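Local structure of putative acyl-CoA thioester hydrolase YbhC (Escherichia coli K-12, 3GRH) at residues L322-R327 with V353-A358. The protein is a putative thioesterase of the outer membrane that belongs to the pectinesterase family yet neither binds pectin nor shows pectinesterase activity. Numbering follows the deposited sequence.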
loop_
_atom_site.group_PDB
_atom_site.type_symbol
_atom_site.label_atom_id
_atom_site.label_comp_id
_atom_site.label_asym_id
_atom_site.label_seq_id
_atom_site.Cartn_x
_atom_site.Cartn_y
_atom_site.Cartn_z
ATOM N N LEU A 322 -7.207 -5.312 -3.960
ATOM C CA LEU A 322 -8.337 -5.054 -4.849
ATOM C C LEU A 322 -8.272 -3.598 -5.193
ATOM O O LEU A 322 -8.181 -2.803 -4.270
ATOM C CB LEU A 322 -9.673 -5.262 -4.140
ATOM C CG LEU A 322 -10.913 -4.915 -4.884
ATOM C CD1 LEU A 322 -10.970 -5.828 -6.134
ATOM C CD2 LEU A 322 -12.137 -5.141 -3.944
ATOM N N ALA A 323 -8.238 -3.246 -6.481
ATOM C CA ALA A 323 -8.340 -1.845 -6.901
ATOM C C ALA A 323 -9.673 -1.741 -7.605
ATOM O O ALA A 323 -9.929 -2.475 -8.569
ATOM C CB ALA A 323 -7.207 -1.547 -7.845
ATOM N N VAL A 324 -10.533 -0.876 -7.097
ATOM C CA VAL A 324 -11.917 -0.672 -7.607
ATOM C C VAL A 324 -12.152 0.771 -7.882
ATOM O O VAL A 324 -11.758 1.634 -7.115
ATOM C CB VAL A 324 -12.946 -1.349 -6.628
ATOM C CG1 VAL A 324 -12.833 -0.794 -5.271
ATOM C CG2 VAL A 324 -14.339 -1.211 -7.157
ATOM N N ASN A 325 -12.704 1.111 -9.022
ATOM C CA ASN A 325 -13.137 2.436 -9.340
ATOM C C ASN A 325 -11.924 3.420 -9.225
ATOM O O ASN A 325 -12.044 4.574 -8.726
ATOM C CB ASN A 325 -14.256 2.862 -8.384
ATOM C CG ASN A 325 -15.515 1.993 -8.464
ATOM O OD1 ASN A 325 -16.271 1.888 -7.511
ATOM N ND2 ASN A 325 -15.731 1.410 -9.580
ATOM N N SER A 326 -10.784 2.945 -9.698
ATOM C CA SER A 326 -9.512 3.637 -9.558
ATOM C C SER A 326 -9.017 4.037 -10.992
ATOM O O SER A 326 -9.708 3.831 -11.972
ATOM C CB SER A 326 -8.576 2.763 -8.763
ATOM O OG SER A 326 -8.968 2.789 -7.370
ATOM N N ARG A 327 -7.935 4.815 -11.021
ATOM C CA ARG A 327 -7.394 5.461 -12.223
ATOM C C ARG A 327 -5.911 5.130 -12.255
ATOM O O ARG A 327 -5.234 5.216 -11.271
ATOM C CB ARG A 327 -7.631 6.969 -12.221
ATOM C CG ARG A 327 -9.037 7.291 -12.333
ATOM C CD ARG A 327 -9.196 8.812 -12.311
ATOM N NE ARG A 327 -9.003 9.355 -10.971
ATOM C CZ ARG A 327 -8.452 10.538 -10.682
ATOM N NH1 ARG A 327 -7.997 11.329 -11.633
ATOM N NH2 ARG A 327 -8.385 10.945 -9.422
ATOM N N VAL A 353 -6.774 -8.033 -7.969
ATOM C CA VAL A 353 -7.861 -7.791 -8.920
ATOM C C VAL A 353 -7.975 -6.309 -9.174
ATOM O O VAL A 353 -8.063 -5.542 -8.234
ATOM C CB VAL A 353 -9.187 -8.331 -8.386
ATOM C CG1 VAL A 353 -10.357 -7.899 -9.212
ATOM C CG2 VAL A 353 -9.181 -9.843 -8.293
ATOM N N ILE A 354 -7.983 -5.907 -10.420
ATOM C CA ILE A 354 -8.267 -4.549 -10.820
ATOM C C ILE A 354 -9.581 -4.537 -11.537
ATOM O O ILE A 354 -9.748 -5.232 -12.536
ATOM C CB ILE A 354 -7.150 -3.983 -11.724
ATOM C CG1 ILE A 354 -5.824 -3.932 -11.026
ATOM C CG2 ILE A 354 -7.521 -2.509 -12.141
ATOM C CD1 ILE A 354 -4.663 -3.554 -12.001
ATOM N N ARG A 355 -10.561 -3.847 -10.957
ATOM C CA ARG A 355 -11.926 -3.821 -11.482
ATOM C C ARG A 355 -12.511 -2.462 -11.607
ATOM O O ARG A 355 -12.195 -1.567 -10.840
ATOM C CB ARG A 355 -12.879 -4.712 -10.696
ATOM C CG ARG A 355 -13.017 -4.365 -9.279
ATOM C CD ARG A 355 -13.955 -5.353 -8.544
ATOM N NE ARG A 355 -15.324 -5.287 -9.084
ATOM C CZ ARG A 355 -16.253 -6.232 -8.930
ATOM N NH1 ARG A 355 -16.082 -7.269 -8.168
ATOM N NH2 ARG A 355 -17.455 -5.986 -9.488
ATOM N N ASP A 356 -13.366 -2.298 -12.588
ATOM C CA ASP A 356 -14.125 -1.093 -12.719
ATOM C C ASP A 356 -13.265 0.215 -12.746
ATOM O O ASP A 356 -13.691 1.278 -12.253
ATOM C CB ASP A 356 -15.190 -1.005 -11.613
ATOM C CG ASP A 356 -16.028 -2.266 -11.494
ATOM O OD1 ASP A 356 -16.595 -2.708 -12.520
ATOM O OD2 ASP A 356 -16.130 -2.830 -10.339
ATOM N N SER A 357 -12.081 0.099 -13.317
ATOM C CA SER A 357 -11.074 1.109 -13.278
ATOM C C SER A 357 -10.677 1.618 -14.649
ATOM O O SER A 357 -10.848 0.949 -15.647
ATOM C CB SER A 357 -9.848 0.589 -12.546
ATOM O OG SER A 357 -10.167 0.444 -11.147
ATOM N N ALA A 358 -10.158 2.840 -14.693
ATOM C CA ALA A 358 -9.730 3.455 -15.941
ATOM C C ALA A 358 -8.215 3.194 -16.035
ATOM O O ALA A 358 -7.487 3.578 -15.124
ATOM C CB ALA A 358 -9.997 4.972 -15.916
#
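The backbone oxygen of Arg355 is gripped by two donors: Asn325 N reaches it across the contact at 3.3 Å, in the carbonyl plane, while the hydroxyl of its near neighbour Ser357 comes from above that plane, OG lying 2.9 Å from Arg355 O. Having given its proton there, Ser357 OG accepts from Ser326 N at 3.0 Å, so one hydroxyl links the two bends. The chi1 of -70° sets OG beside its own backbone N, facing back to that carbonyl. Were Ser357 replaced by an alanine, the N-H of Ser326 would probably lose its acceptor across the contact and Arg355 O one of its two donors. Serine recurs at the equivalent corner of the adjacent coil, where Ser326 OG bonds to Val324 O and is also hydrogen-bonded to Thr293 N. Before the corner, strands 322-324 and 353-355 run parallel and in register, tied by nearly straight bonds such as Arg355 N to Ala323 O (2.8 Å). Ala323 and Ile354 share the face toward Phe328. On the other face, Leu322 CD1 packs on Val353 CG1 at 3.8 Å, both residues touched by Tyr53 of helix 50-53. Beside them the aliphatic part of Arg355 runs along Val324, then bends at chi3 (-63°) so that NE meets Asp356 OD2 in a salt bridge of 2.9 Å, from above the carboxylate plane but nearly in that of the guanidinium; Asp356 OD1 is held by Asn408. Asn325 and Asp356 both take positive phi, which asparagine and aspartate tolerate well, and thereby turn both chains alike. Beyond the corner, Ala358 N bonds to Ser326 O at 2.9 Å and parallel pairing resumes. Successive coils of this right-handed parallel beta-helix, the pectinesterase fold, are thus joined through bends as well as strands, with serine hydroxyls bonding to backbone groups where regular pairing lapses.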